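Local coordinates for enoyl-CoA hydratase (Bacillus halodurans, PDB 3LKE), which probably catalyses the hydration of enoyl-CoA thioesters, or a related crotonase-type reaction on an acyl-CoA, at residues A[133-138]-A[169-174]; A[4-9]-A[30-35]; A[144-149]-A[236-241]; A[11-16]-A[46-51]; A[92-97]-A[120-125]. One frame throughout, in Å; residues are numbered along the deposited sequence.

Interaction 1: residues A[133-138]-A[169-174]; sequences KFLENF and GKLFTS
Phe134 and Phe172 exchange two backbone hydrogen bonds, which makes them an antiparallel hydrogen-bonded pair. Phe172 N gives to Phe134 O at 2.8 Å and is nearly straight, 163° at the hydrogen. Phe134 N gives to Phe172 O at 3.0 Å in the carbonyl plane, and is more bent at the hydrogen. Two waters extend the pairing. One accepts from Lys133 NZ and Ser174 N. The other accepts from Glu136 N and donates to Lys170 O. The two phenylalanines also meet through their side chains. Phe134 CB sits over one face of the Phe172 ring, 3.6 Å from its centroid, a CH-pi contact. CG of Phe172 stands between its backbone N and carbonyl carbon (chi1 59°), which turns the ring back over Phe134. The ring planes are 22° apart and displaced, so little of one ring lies over the other. Phe134 CE2 reaches Ser174 CA at 3.7 Å. Away from the rings, Leu135 CB and Lys133 CB both approach Leu171 CD2. Ala177 of helix 174-180 touches both phenylalanine side chains. Strand 111-113 pairs with the far edge of strand 133-135, completing a small three-stranded sheet. Few direct polar bonds join the segments; buried aromatic packing and bridging water supply much of the remaining contact.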
# COMPACT_ATOMS: atom_id res chain seq x y z
N LYS A 133 -1.92 -25.87 3.13
CA LYS A 133 -1.07 -25.35 4.20
C LYS A 133 0.10 -24.61 3.57
O LYS A 133 0.49 -24.91 2.44
CB LYS A 133 -0.56 -26.49 5.08
CG LYS A 133 -1.59 -27.09 6.03
CD LYS A 133 -1.87 -26.16 7.20
CE LYS A 133 -2.69 -26.85 8.29
NZ LYS A 133 -4.04 -27.27 7.80
N PHE A 134 0.66 -23.67 4.32
CA PHE A 134 1.65 -22.73 3.81
C PHE A 134 2.78 -22.56 4.81
O PHE A 134 2.57 -22.71 6.01
CB PHE A 134 0.98 -21.37 3.58
CG PHE A 134 -0.19 -21.42 2.63
CD1 PHE A 134 -0.00 -21.20 1.28
CD2 PHE A 134 -1.46 -21.70 3.10
CE1 PHE A 134 -1.07 -21.24 0.40
CE2 PHE A 134 -2.53 -21.75 2.23
CZ PHE A 134 -2.33 -21.52 0.87
N LEU A 135 3.97 -22.25 4.31
CA LEU A 135 5.15 -22.10 5.16
C LEU A 135 6.16 -21.13 4.55
O LEU A 135 6.44 -21.18 3.36
CB LEU A 135 5.80 -23.47 5.39
CG LEU A 135 7.06 -23.53 6.28
CD1 LEU A 135 6.72 -23.13 7.71
CD2 LEU A 135 7.67 -24.93 6.24
N GLU A 136 6.70 -20.23 5.37
CA GLU A 136 7.79 -19.35 4.99
C GLU A 136 8.89 -19.57 6.02
O GLU A 136 8.77 -19.11 7.16
CB GLU A 136 7.34 -17.89 5.03
CG GLU A 136 6.08 -17.63 4.23
CD GLU A 136 6.35 -17.56 2.74
OE1 GLU A 136 7.52 -17.70 2.33
OE2 GLU A 136 5.38 -17.35 1.98
N ASN A 137 9.93 -20.29 5.65
CA ASN A 137 10.86 -20.79 6.65
C ASN A 137 12.26 -20.21 6.54
O ASN A 137 13.22 -20.79 7.06
CB ASN A 137 10.93 -22.31 6.60
CG ASN A 137 11.30 -22.93 7.93
OD1 ASN A 137 10.97 -22.40 8.99
ND2 ASN A 137 12.00 -24.06 7.87
N PHE A 138 12.37 -19.07 5.87
CA PHE A 138 13.67 -18.44 5.63
C PHE A 138 14.44 -18.14 6.92
O PHE A 138 15.66 -18.27 6.96
CB PHE A 138 13.51 -17.14 4.85
CG PHE A 138 12.78 -17.29 3.54
CD1 PHE A 138 13.42 -17.78 2.42
CD2 PHE A 138 11.45 -16.89 3.43
CE1 PHE A 138 12.76 -17.91 1.22
CE2 PHE A 138 10.76 -17.03 2.22
CZ PHE A 138 11.42 -17.53 1.12
N GLY A 169 7.73 -18.29 11.37
CA GLY A 169 8.04 -19.47 10.58
C GLY A 169 7.15 -20.66 10.86
O GLY A 169 7.63 -21.80 10.92
N LYS A 170 5.86 -20.42 11.03
CA LYS A 170 4.94 -21.49 11.35
C LYS A 170 4.17 -21.95 10.12
O LYS A 170 3.87 -21.16 9.24
CB LYS A 170 3.95 -21.03 12.42
CG LYS A 170 4.59 -20.65 13.74
CD LYS A 170 3.56 -20.42 14.83
CE LYS A 170 2.70 -19.20 14.55
NZ LYS A 170 1.72 -19.44 13.46
N LEU A 171 3.85 -23.24 10.07
CA LEU A 171 2.90 -23.73 9.09
C LEU A 171 1.58 -23.00 9.35
O LEU A 171 1.08 -23.01 10.47
CB LEU A 171 2.69 -25.24 9.23
CG LEU A 171 3.52 -26.14 8.32
CD1 LEU A 171 3.59 -27.55 8.90
CD2 LEU A 171 2.96 -26.15 6.90
N PHE A 172 1.03 -22.35 8.34
CA PHE A 172 -0.22 -21.64 8.55
C PHE A 172 -1.32 -22.07 7.58
O PHE A 172 -1.04 -22.61 6.52
CB PHE A 172 -0.04 -20.11 8.58
CG PHE A 172 0.55 -19.51 7.32
CD1 PHE A 172 1.92 -19.43 7.15
CD2 PHE A 172 -0.28 -18.97 6.34
CE1 PHE A 172 2.46 -18.86 6.01
CE2 PHE A 172 0.26 -18.39 5.19
CZ PHE A 172 1.64 -18.33 5.03
N THR A 173 -2.56 -21.83 7.97
CA THR A 173 -3.71 -22.38 7.28
C THR A 173 -4.15 -21.51 6.13
O THR A 173 -3.76 -20.34 6.02
CB THR A 173 -4.91 -22.48 8.23
OG1 THR A 173 -5.26 -21.17 8.68
CG2 THR A 173 -4.58 -23.35 9.43
N SER A 174 -5.00 -22.08 5.29
CA SER A 174 -5.66 -21.33 4.23
C SER A 174 -6.43 -20.14 4.82
O SER A 174 -6.47 -19.07 4.23
CB SER A 174 -6.59 -22.25 3.44
OG SER A 174 -7.50 -22.90 4.31
O HOH W 1 -5.34 -25.17 6.14
O HOH W 2 5.39 -19.54 7.69

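Interaction 2: residues A[4-9]-A[30-35]; sequences SYVHTE and AELGTS
Strand 6-10 is an outermost strand, within this chain, of the main mixed sheet of this crotonase-type fold. Helix 30-45 packs against its first residue, Val6, and against Tyr5 just before it. No hydrogen bond crosses between the segments. Tyr5 meets the carboxylate of Glu31, with Tyr5 CE2 3.4 Å from Glu31 OE2. Glu31 OE1 lies at the edge of the ring, near its plane. The ring and carboxylate planes are 59° apart. Glu31 gets there by an extended chain: CG lies anti to the backbone N (chi1 -166°), and the rest runs straight out from the helix to the tyrosine. Glu31 CG also lies beside the ring, 4.0 Å from Tyr5 CE2. Val6 makes the apolar half of the contact. Its CG2 branch fits between two helix residues one turn apart, 3.8 Å from Ser35 CB and 4.3 Å from Leu32 CG. Val6 CG2 is also 3.9 Å from Leu32 O. Ser35 meets the valine with CB; its OG, anti to the carbonyl carbon (chi1 -64°), makes a weak bond back to Glu31 O. With an alanine in place of Tyr5, the Glu31 side chain would probably lose its ring partner and be freer to turn, and Tyr21 would lose its stacking mate. Val6 continues onto Leu36 and Ala39 of the same helix and Ile17 of strand 14-19. Tyr5 is stacked on Tyr21 and its backbone bonded to Asp20, so this corner joins helix to sheet edge.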
# COMPACT_ATOMS: atom_id res chain seq x y z
N SER A 4 8.77 -35.16 -18.86
CA SER A 4 8.39 -33.76 -18.66
C SER A 4 7.61 -33.59 -17.35
O SER A 4 6.71 -34.37 -17.04
CB SER A 4 7.55 -33.25 -19.83
OG SER A 4 7.03 -31.96 -19.53
N TYR A 5 7.97 -32.55 -16.60
CA TYR A 5 7.43 -32.32 -15.27
C TYR A 5 6.41 -31.18 -15.26
O TYR A 5 5.88 -30.82 -14.21
CB TYR A 5 8.56 -31.98 -14.29
CG TYR A 5 9.55 -33.11 -14.11
CD1 TYR A 5 9.11 -34.40 -13.83
CD2 TYR A 5 10.91 -32.88 -14.20
CE1 TYR A 5 10.02 -35.44 -13.66
CE2 TYR A 5 11.83 -33.91 -14.02
CZ TYR A 5 11.37 -35.18 -13.75
OH TYR A 5 12.28 -36.21 -13.57
N VAL A 6 6.13 -30.63 -16.44
CA VAL A 6 5.12 -29.59 -16.59
C VAL A 6 4.28 -29.90 -17.82
O VAL A 6 4.81 -29.98 -18.93
CB VAL A 6 5.77 -28.20 -16.78
CG1 VAL A 6 4.68 -27.16 -17.06
CG2 VAL A 6 6.62 -27.82 -15.55
N HIS A 7 2.98 -30.09 -17.63
CA HIS A 7 2.09 -30.37 -18.76
C HIS A 7 1.31 -29.13 -19.14
O HIS A 7 1.10 -28.25 -18.30
CB HIS A 7 1.13 -31.52 -18.44
CG HIS A 7 1.82 -32.77 -17.99
ND1 HIS A 7 2.87 -33.33 -18.70
CD2 HIS A 7 1.62 -33.56 -16.92
CE1 HIS A 7 3.28 -34.42 -18.07
NE2 HIS A 7 2.53 -34.59 -16.99
N THR A 8 0.89 -29.05 -20.39
CA THR A 8 0.09 -27.92 -20.85
C THR A 8 -1.12 -28.40 -21.65
O THR A 8 -1.07 -29.41 -22.36
CB THR A 8 0.92 -26.92 -21.69
OG1 THR A 8 1.55 -27.61 -22.78
CG2 THR A 8 1.99 -26.27 -20.83
N GLU A 9 -2.22 -27.66 -21.53
CA GLU A 9 -3.46 -28.00 -22.22
C GLU A 9 -4.29 -26.74 -22.39
O GLU A 9 -4.50 -26.00 -21.44
CB GLU A 9 -4.26 -29.02 -21.40
CG GLU A 9 -5.57 -29.43 -22.04
CD GLU A 9 -6.33 -30.44 -21.21
OE1 GLU A 9 -5.73 -31.05 -20.29
OE2 GLU A 9 -7.54 -30.64 -21.47
N ALA A 30 16.11 -26.54 -11.53
CA ALA A 30 16.32 -25.97 -12.85
C ALA A 30 15.54 -26.72 -13.94
O ALA A 30 15.10 -26.12 -14.92
CB ALA A 30 17.80 -25.93 -13.18
N GLU A 31 15.37 -28.03 -13.76
CA GLU A 31 14.66 -28.84 -14.74
C GLU A 31 13.18 -28.47 -14.80
O GLU A 31 12.64 -28.15 -15.85
CB GLU A 31 14.82 -30.33 -14.42
CG GLU A 31 14.40 -31.26 -15.54
CD GLU A 31 14.88 -32.68 -15.32
OE1 GLU A 31 15.65 -32.92 -14.36
OE2 GLU A 31 14.49 -33.57 -16.10
N LEU A 32 12.52 -28.52 -13.65
CA LEU A 32 11.13 -28.10 -13.57
C LEU A 32 11.00 -26.62 -13.98
O LEU A 32 10.12 -26.25 -14.76
CB LEU A 32 10.56 -28.31 -12.17
CG LEU A 32 9.11 -27.83 -12.05
CD1 LEU A 32 8.30 -28.75 -11.16
CD2 LEU A 32 9.03 -26.37 -11.55
N GLY A 33 11.88 -25.78 -13.46
CA GLY A 33 11.83 -24.36 -13.75
C GLY A 33 11.89 -24.11 -15.24
O GLY A 33 11.11 -23.32 -15.79
N THR A 34 12.80 -24.80 -15.91
CA THR A 34 12.97 -24.61 -17.35
C THR A 34 11.70 -24.95 -18.13
O THR A 34 11.32 -24.23 -19.06
CB THR A 34 14.15 -25.44 -17.87
OG1 THR A 34 15.35 -25.02 -17.21
CG2 THR A 34 14.29 -25.26 -19.37
N SER A 35 11.04 -26.04 -17.75
CA SER A 35 9.83 -26.47 -18.43
C SER A 35 8.68 -25.53 -18.10
O SER A 35 7.83 -25.21 -18.94
CB SER A 35 9.49 -27.90 -18.03
OG SER A 35 10.52 -28.79 -18.46

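Interaction 3: residues A[144-149]-A[236-241]; sequences SPDLGA and EELVAL
Ser144 begins the contact, facing the helix residues Glu237, Leu238 and Leu241. Its OG stands between the backbone N and the carbonyl carbon (chi1 43°). That places Ser144 OG 3.4 Å from Leu241 CD1 and 3.9 Å from Glu237 CB. Leu238 CD1 lies against the same residue, 3.8 Å from Ser144 O. The backbone N of Ser144 is buried here without a polar partner in the model, and Leu241 CD1 is 3.6 Å from Ser144 N. Pro145 turns away from the helix and packs on Thr215 of the second subunit. Asp146 comes back to it: Asp146 OD2 is 3.4 Å from Leu238 CD2, so the two methyls of Leu238 divide between Ser144 and Asp146. The chain then makes a type I' turn from Asp146 to Ala149, closed by Ala149 N to Asp146 O at 3.0 Å. Leu147 packs on Leu90 and Asn91 of helix 81-98. Gly148 is the N-cap residue of helix 149-157, and its N is hydrogen-bonded to Glu234. The second subunit, another copy of the protein, also reaches this contact. Its Lys217 forms a salt bridge with Glu237, its Leu218 packs on Ser144, and its Tyr208 packs on Leu241. A C-terminal helical region that covers the core and meets a neighbouring subunit is characteristic of the crotonase fold, and here helix 223-241 joins the loop before helix 149-157 to that interface.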
# COMPACT_ATOMS: atom_id res chain seq x y z
N SER A 144 17.84 -15.31 2.99
CA SER A 144 16.97 -14.18 2.68
C SER A 144 15.86 -14.64 1.74
O SER A 144 15.97 -15.68 1.10
CB SER A 144 17.77 -13.06 2.03
OG SER A 144 18.68 -13.58 1.07
N PRO A 145 14.78 -13.86 1.65
CA PRO A 145 13.67 -14.30 0.78
C PRO A 145 14.06 -14.15 -0.68
O PRO A 145 14.73 -13.19 -1.05
CB PRO A 145 12.55 -13.31 1.11
CG PRO A 145 12.99 -12.58 2.35
CD PRO A 145 14.48 -12.60 2.35
N ASP A 146 13.64 -15.11 -1.49
CA ASP A 146 13.93 -15.07 -2.91
C ASP A 146 12.68 -15.38 -3.74
O ASP A 146 11.56 -15.43 -3.20
CB ASP A 146 15.05 -16.06 -3.24
CG ASP A 146 14.62 -17.50 -3.04
OD1 ASP A 146 13.53 -17.73 -2.46
OD2 ASP A 146 15.37 -18.40 -3.46
N LEU A 147 12.89 -15.56 -5.05
CA LEU A 147 11.80 -15.79 -6.01
C LEU A 147 10.70 -14.73 -5.92
O LEU A 147 9.52 -15.03 -6.12
CB LEU A 147 11.24 -17.19 -5.86
CG LEU A 147 12.34 -18.26 -5.92
CD1 LEU A 147 11.72 -19.65 -6.02
CD2 LEU A 147 13.29 -18.02 -7.08
N GLY A 148 11.10 -13.50 -5.63
CA GLY A 148 10.17 -12.38 -5.55
C GLY A 148 9.53 -12.14 -4.19
O GLY A 148 8.82 -11.15 -4.01
N ALA A 149 9.77 -13.03 -3.23
CA ALA A 149 9.09 -12.94 -1.95
C ALA A 149 9.35 -11.59 -1.24
O ALA A 149 8.46 -11.05 -0.57
CB ALA A 149 9.50 -14.10 -1.05
N GLU A 236 21.68 -11.65 -5.66
CA GLU A 236 22.99 -11.31 -5.10
C GLU A 236 23.05 -11.57 -3.61
O GLU A 236 24.06 -12.06 -3.11
CB GLU A 236 23.38 -9.86 -5.43
CG GLU A 236 23.49 -9.59 -6.91
CD GLU A 236 24.53 -10.49 -7.60
OE1 GLU A 236 25.55 -10.83 -6.96
OE2 GLU A 236 24.31 -10.84 -8.77
N GLU A 237 21.97 -11.25 -2.89
CA GLU A 237 21.96 -11.45 -1.44
C GLU A 237 21.98 -12.93 -1.08
O GLU A 237 22.65 -13.34 -0.13
CB GLU A 237 20.74 -10.79 -0.77
CG GLU A 237 20.67 -9.27 -0.92
CD GLU A 237 21.82 -8.53 -0.23
OE1 GLU A 237 22.42 -9.06 0.73
OE2 GLU A 237 22.11 -7.39 -0.66
N LEU A 238 21.23 -13.74 -1.82
CA LEU A 238 21.17 -15.16 -1.51
C LEU A 238 22.50 -15.84 -1.84
O LEU A 238 22.95 -16.71 -1.10
CB LEU A 238 20.03 -15.84 -2.29
CG LEU A 238 19.67 -17.23 -1.78
CD1 LEU A 238 19.20 -17.17 -0.33
CD2 LEU A 238 18.62 -17.90 -2.66
N VAL A 239 23.12 -15.43 -2.93
CA VAL A 239 24.38 -16.04 -3.35
C VAL A 239 25.46 -15.74 -2.32
O VAL A 239 26.29 -16.60 -2.00
CB VAL A 239 24.83 -15.52 -4.73
CG1 VAL A 239 26.32 -15.85 -4.97
CG2 VAL A 239 23.97 -16.10 -5.83
N ALA A 240 25.43 -14.52 -1.80
CA ALA A 240 26.38 -14.10 -0.78
C ALA A 240 26.19 -14.90 0.50
O ALA A 240 27.14 -15.25 1.17
CB ALA A 240 26.25 -12.59 -0.52
N LEU A 241 24.94 -15.19 0.85
CA LEU A 241 24.68 -15.94 2.08
C LEU A 241 25.07 -17.42 1.93
O LEU A 241 25.49 -18.06 2.89
CB LEU A 241 23.21 -15.81 2.49
CG LEU A 241 22.82 -14.50 3.16
CD1 LEU A 241 21.30 -14.32 3.14
CD2 LEU A 241 23.35 -14.45 4.60

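Interaction 4: residues A[11-16]-A[46-51]; sequences QNDALY and ETSIHS
The imidazole of His50 carries Asp13 O over the centre of one face, 3.3 Å above the ring plane. At the ring edge, in plane, His50 ND1 shares a hydrogen bond with Ser51 OG at 2.8 Å, which helps fix the rotation of the ring. CG of His50 stands between its backbone N and carbonyl carbon (chi1 47°), folding the ring back against the Asp13 carbonyl. Asp13 O also accepts a hydrogen bond from His50 N at 2.9 Å. Asp13 CB lies 3.7 Å from His50 CD2. Further along, Leu15 N bonds to Ser51 O at 3.0 Å and 168°. Beside this bond, Ile49 CD1 packs on Leu15 CB at 3.7 Å. Within the loop, Ser48 binds Glu46 OE2 with both its N and its OG, which reach that oxygen from opposite faces. Val204 and Ser205 of helix 190-205 also touch the histidine. A leucine in place of His50 would probably leave Ser51 OG without its ring partner and the Asp13 carbonyl without a flat surface to lie on. Two backbone bonds thus join the turn before strand 14-19 to the start of strand 51-56. Asp13 O is satisfied by His50 N while the imidazole packs on it, so a single residue holds this carbonyl by both backbone and ring.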
# COMPACT_ATOMS: atom_id res chain seq x y z
N GLN A 11 -8.03 -25.34 -23.08
CA GLN A 11 -9.44 -25.71 -23.08
C GLN A 11 -10.31 -24.47 -23.04
O GLN A 11 -10.30 -23.71 -22.06
CB GLN A 11 -9.75 -26.62 -21.89
CG GLN A 11 -11.24 -26.79 -21.60
CD GLN A 11 -11.51 -27.92 -20.62
OE1 GLN A 11 -10.89 -28.99 -20.69
NE2 GLN A 11 -12.44 -27.70 -19.69
N ASN A 12 -11.04 -24.25 -24.12
CA ASN A 12 -11.98 -23.14 -24.20
C ASN A 12 -11.28 -21.79 -23.99
O ASN A 12 -11.75 -20.95 -23.22
CB ASN A 12 -13.11 -23.33 -23.19
CG ASN A 12 -14.28 -22.41 -23.45
OD1 ASN A 12 -14.22 -21.55 -24.34
ND2 ASN A 12 -15.35 -22.57 -22.68
N ASP A 13 -10.15 -21.62 -24.67
CA ASP A 13 -9.41 -20.37 -24.66
C ASP A 13 -8.78 -20.07 -23.30
O ASP A 13 -8.56 -18.91 -22.95
CB ASP A 13 -10.30 -19.21 -25.12
CG ASP A 13 -10.72 -19.35 -26.58
OD1 ASP A 13 -10.02 -20.05 -27.34
OD2 ASP A 13 -11.74 -18.76 -26.97
N ALA A 14 -8.48 -21.12 -22.54
CA ALA A 14 -7.69 -21.00 -21.32
C ALA A 14 -6.55 -22.02 -21.32
O ALA A 14 -6.77 -23.19 -21.61
CB ALA A 14 -8.57 -21.17 -20.08
N LEU A 15 -5.34 -21.57 -20.99
CA LEU A 15 -4.19 -22.46 -20.90
C LEU A 15 -4.02 -22.98 -19.48
O LEU A 15 -3.91 -22.19 -18.53
CB LEU A 15 -2.91 -21.73 -21.33
CG LEU A 15 -1.64 -22.49 -21.75
CD1 LEU A 15 -0.40 -22.03 -20.97
CD2 LEU A 15 -1.78 -24.01 -21.69
N TYR A 16 -3.98 -24.30 -19.34
CA TYR A 16 -3.77 -24.96 -18.06
C TYR A 16 -2.34 -25.46 -17.97
O TYR A 16 -1.91 -26.27 -18.80
CB TYR A 16 -4.75 -26.12 -17.87
CG TYR A 16 -6.19 -25.66 -17.73
CD1 TYR A 16 -6.96 -25.37 -18.85
CD2 TYR A 16 -6.77 -25.49 -16.48
CE1 TYR A 16 -8.27 -24.94 -18.73
CE2 TYR A 16 -8.08 -25.07 -16.35
CZ TYR A 16 -8.83 -24.80 -17.49
OH TYR A 16 -10.13 -24.37 -17.36
N GLU A 46 0.35 -16.87 -26.89
CA GLU A 46 -0.83 -17.40 -27.56
C GLU A 46 -1.96 -16.37 -27.60
O GLU A 46 -2.54 -16.03 -26.57
CB GLU A 46 -1.31 -18.68 -26.88
CG GLU A 46 -2.69 -19.15 -27.35
CD GLU A 46 -2.73 -19.50 -28.83
OE1 GLU A 46 -1.79 -20.17 -29.30
OE2 GLU A 46 -3.70 -19.11 -29.51
N THR A 47 -2.28 -15.89 -28.80
CA THR A 47 -3.20 -14.77 -28.94
C THR A 47 -4.67 -15.08 -28.66
O THR A 47 -5.44 -14.17 -28.35
CB THR A 47 -3.08 -14.11 -30.32
OG1 THR A 47 -3.13 -15.12 -31.33
CG2 THR A 47 -1.76 -13.36 -30.43
N SER A 48 -5.07 -16.35 -28.75
CA SER A 48 -6.48 -16.70 -28.58
C SER A 48 -6.96 -16.81 -27.13
O SER A 48 -8.11 -16.51 -26.82
CB SER A 48 -6.85 -17.97 -29.37
OG SER A 48 -6.25 -19.13 -28.82
N ILE A 49 -6.07 -17.23 -26.23
CA ILE A 49 -6.48 -17.47 -24.85
C ILE A 49 -6.62 -16.17 -24.07
O ILE A 49 -5.98 -15.18 -24.40
CB ILE A 49 -5.51 -18.40 -24.12
CG1 ILE A 49 -4.14 -17.74 -23.95
CG2 ILE A 49 -5.41 -19.74 -24.85
CD1 ILE A 49 -3.13 -18.61 -23.24
N HIS A 50 -7.47 -16.19 -23.05
CA HIS A 50 -7.68 -15.04 -22.19
C HIS A 50 -7.12 -15.26 -20.79
O HIS A 50 -6.95 -14.31 -20.01
CB HIS A 50 -9.17 -14.69 -22.10
CG HIS A 50 -10.05 -15.88 -21.86
ND1 HIS A 50 -10.07 -16.56 -20.66
CD2 HIS A 50 -10.94 -16.51 -22.66
CE1 HIS A 50 -10.94 -17.55 -20.73
NE2 HIS A 50 -11.48 -17.54 -21.94
N SER A 51 -6.82 -16.52 -20.46
CA SER A 51 -6.40 -16.87 -19.12
C SER A 51 -5.32 -17.95 -19.11
O SER A 51 -5.17 -18.72 -20.07
CB SER A 51 -7.60 -17.37 -18.30
OG SER A 51 -8.64 -16.42 -18.27

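Interaction 5: residues A[92-97]-A[120-125]; sequences HCVLEI and MLACDR
Ala122 CB is the small bump at the centre of this contact, and it fits a shallow hollow on helix 81-98 between Val94 and Ile97, residues one turn apart. Ala122 CB lies 3.7 Å from Val94 O. On the isoleucine side, Ala122 CB is 3.8 Å from Ile97 CG2. Ile97 is the larger knob, and its two branches part. Ile97 CG2, anti to the backbone N, drops between Ala122 and Cys123 and comes 3.9 Å from Cys123 SG. CG1 turns the other way (chi1 -65°) and carries Ile97 CD1 to Met120 CE at 4.1 Å. The methionine starts away from the helix but bends at chi2 and chi3, which brings its methyl back across to the isoleucine. Phe152 of helix 149-157 packs against both Val94 and Ala122. Ile40 of helix 30-45 touches Ile97, while Ala106 of strand 103-108 touches Met120 and Cys123. No hydrogen bond crosses, and all five touching residues are buried, so the contact rests on van der Waals packing, mostly apolar.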
# COMPACT_ATOMS: atom_id res chain seq x y z
N HIS A 92 12.89 -15.80 -13.80
CA HIS A 92 12.17 -15.53 -15.04
C HIS A 92 10.75 -16.06 -15.03
O HIS A 92 9.85 -15.40 -15.55
CB HIS A 92 12.95 -16.00 -16.27
CG HIS A 92 13.91 -14.97 -16.78
ND1 HIS A 92 13.50 -13.86 -17.48
CD2 HIS A 92 15.26 -14.88 -16.66
CE1 HIS A 92 14.56 -13.12 -17.78
NE2 HIS A 92 15.64 -13.72 -17.30
N CYS A 93 10.52 -17.23 -14.43
CA CYS A 93 9.15 -17.70 -14.25
C CYS A 93 8.31 -16.65 -13.52
O CYS A 93 7.21 -16.32 -13.94
CB CYS A 93 9.12 -19.00 -13.46
SG CYS A 93 9.79 -20.41 -14.37
N VAL A 94 8.84 -16.13 -12.41
CA VAL A 94 8.09 -15.12 -11.64
C VAL A 94 7.76 -13.88 -12.48
O VAL A 94 6.63 -13.38 -12.48
CB VAL A 94 8.84 -14.70 -10.35
CG1 VAL A 94 8.12 -13.53 -9.68
CG2 VAL A 94 8.98 -15.88 -9.40
N LEU A 95 8.77 -13.38 -13.18
CA LEU A 95 8.63 -12.14 -13.94
C LEU A 95 7.66 -12.34 -15.11
O LEU A 95 6.83 -11.48 -15.38
CB LEU A 95 10.01 -11.68 -14.43
CG LEU A 95 10.10 -10.27 -15.01
CD1 LEU A 95 9.53 -9.25 -14.04
CD2 LEU A 95 11.56 -9.96 -15.36
N GLU A 96 7.76 -13.49 -15.77
CA GLU A 96 6.89 -13.82 -16.91
C GLU A 96 5.44 -14.07 -16.54
O GLU A 96 4.53 -13.80 -17.32
CB GLU A 96 7.46 -15.03 -17.66
CG GLU A 96 8.87 -14.82 -18.14
CD GLU A 96 8.94 -14.45 -19.60
OE1 GLU A 96 7.87 -14.24 -20.22
OE2 GLU A 96 10.07 -14.36 -20.11
N ILE A 97 5.20 -14.57 -15.34
CA ILE A 97 3.83 -14.63 -14.84
C ILE A 97 3.36 -13.21 -14.59
O ILE A 97 2.32 -12.80 -15.09
CB ILE A 97 3.74 -15.43 -13.52
CG1 ILE A 97 4.10 -16.89 -13.78
CG2 ILE A 97 2.33 -15.33 -12.92
CD1 ILE A 97 4.24 -17.71 -12.52
N MET A 120 3.69 -18.02 -6.99
CA MET A 120 2.30 -17.81 -7.40
C MET A 120 1.75 -16.45 -6.95
O MET A 120 0.67 -16.05 -7.37
CB MET A 120 1.39 -18.95 -6.93
CG MET A 120 1.79 -20.34 -7.48
SD MET A 120 1.83 -20.46 -9.30
CE MET A 120 3.57 -20.52 -9.61
N LEU A 121 2.50 -15.74 -6.10
CA LEU A 121 2.07 -14.41 -5.69
C LEU A 121 2.09 -13.42 -6.85
O LEU A 121 1.50 -12.34 -6.77
CB LEU A 121 2.93 -13.91 -4.52
CG LEU A 121 2.76 -14.70 -3.24
CD1 LEU A 121 3.76 -14.20 -2.18
CD2 LEU A 121 1.33 -14.57 -2.72
N ALA A 122 2.75 -13.81 -7.95
CA ALA A 122 2.73 -13.01 -9.17
C ALA A 122 1.40 -13.09 -9.92
O ALA A 122 1.16 -12.29 -10.83
CB ALA A 122 3.86 -13.41 -10.07
N CYS A 123 0.56 -14.05 -9.56
CA CYS A 123 -0.70 -14.26 -10.29
C CYS A 123 -1.74 -13.22 -9.90
O CYS A 123 -1.67 -12.61 -8.83
CB CYS A 123 -1.28 -15.65 -10.01
SG CYS A 123 -0.32 -17.01 -10.68
N ASP A 124 -2.71 -13.02 -10.80
CA ASP A 124 -3.81 -12.09 -10.56
C ASP A 124 -4.73 -12.54 -9.44
O ASP A 124 -5.32 -11.74 -8.75
CB ASP A 124 -4.64 -11.91 -11.82
CG ASP A 124 -3.88 -11.23 -12.93
OD1 ASP A 124 -3.01 -10.36 -12.64
OD2 ASP A 124 -4.16 -11.55 -14.09
N ARG A 125 -4.88 -13.86 -9.29
CA ARG A 125 -5.73 -14.38 -8.23
C ARG A 125 -5.17 -15.73 -7.81
O ARG A 125 -4.68 -16.48 -8.63
CB ARG A 125 -7.19 -14.50 -8.72
CG ARG A 125 -8.19 -14.80 -7.61
CD ARG A 125 -9.64 -14.60 -8.10
NE ARG A 125 -10.61 -14.59 -7.00
CZ ARG A 125 -10.88 -13.54 -6.24
NH1 ARG A 125 -10.21 -12.40 -6.42
NH2 ARG A 125 -11.79 -13.64 -5.28

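Overall arrangement
Interactions 2 and 4 share the main sheet: Glu9 O lies 2.7 Å from Tyr16 N, probably a hydrogen bond between neighbouring strands. Interaction 2 also reaches interaction 5, where Gly33 O packs on Cys93 SG at 3.5 Å. Interaction 5 is the most central: its centre lies about 6 Å from the centre of the chain. It meets interaction 3 through Val94 CG2 and Leu147 O. Interaction 3 in turn touches interaction 1, where the Phe138 ring packs on Ser144, Pro145 and Asp146. Interactions 3 and 4 lie farthest apart, with centres about 33 Å apart. Interaction 3 touches the second subunit, interaction 5 the third, and interaction 4 none.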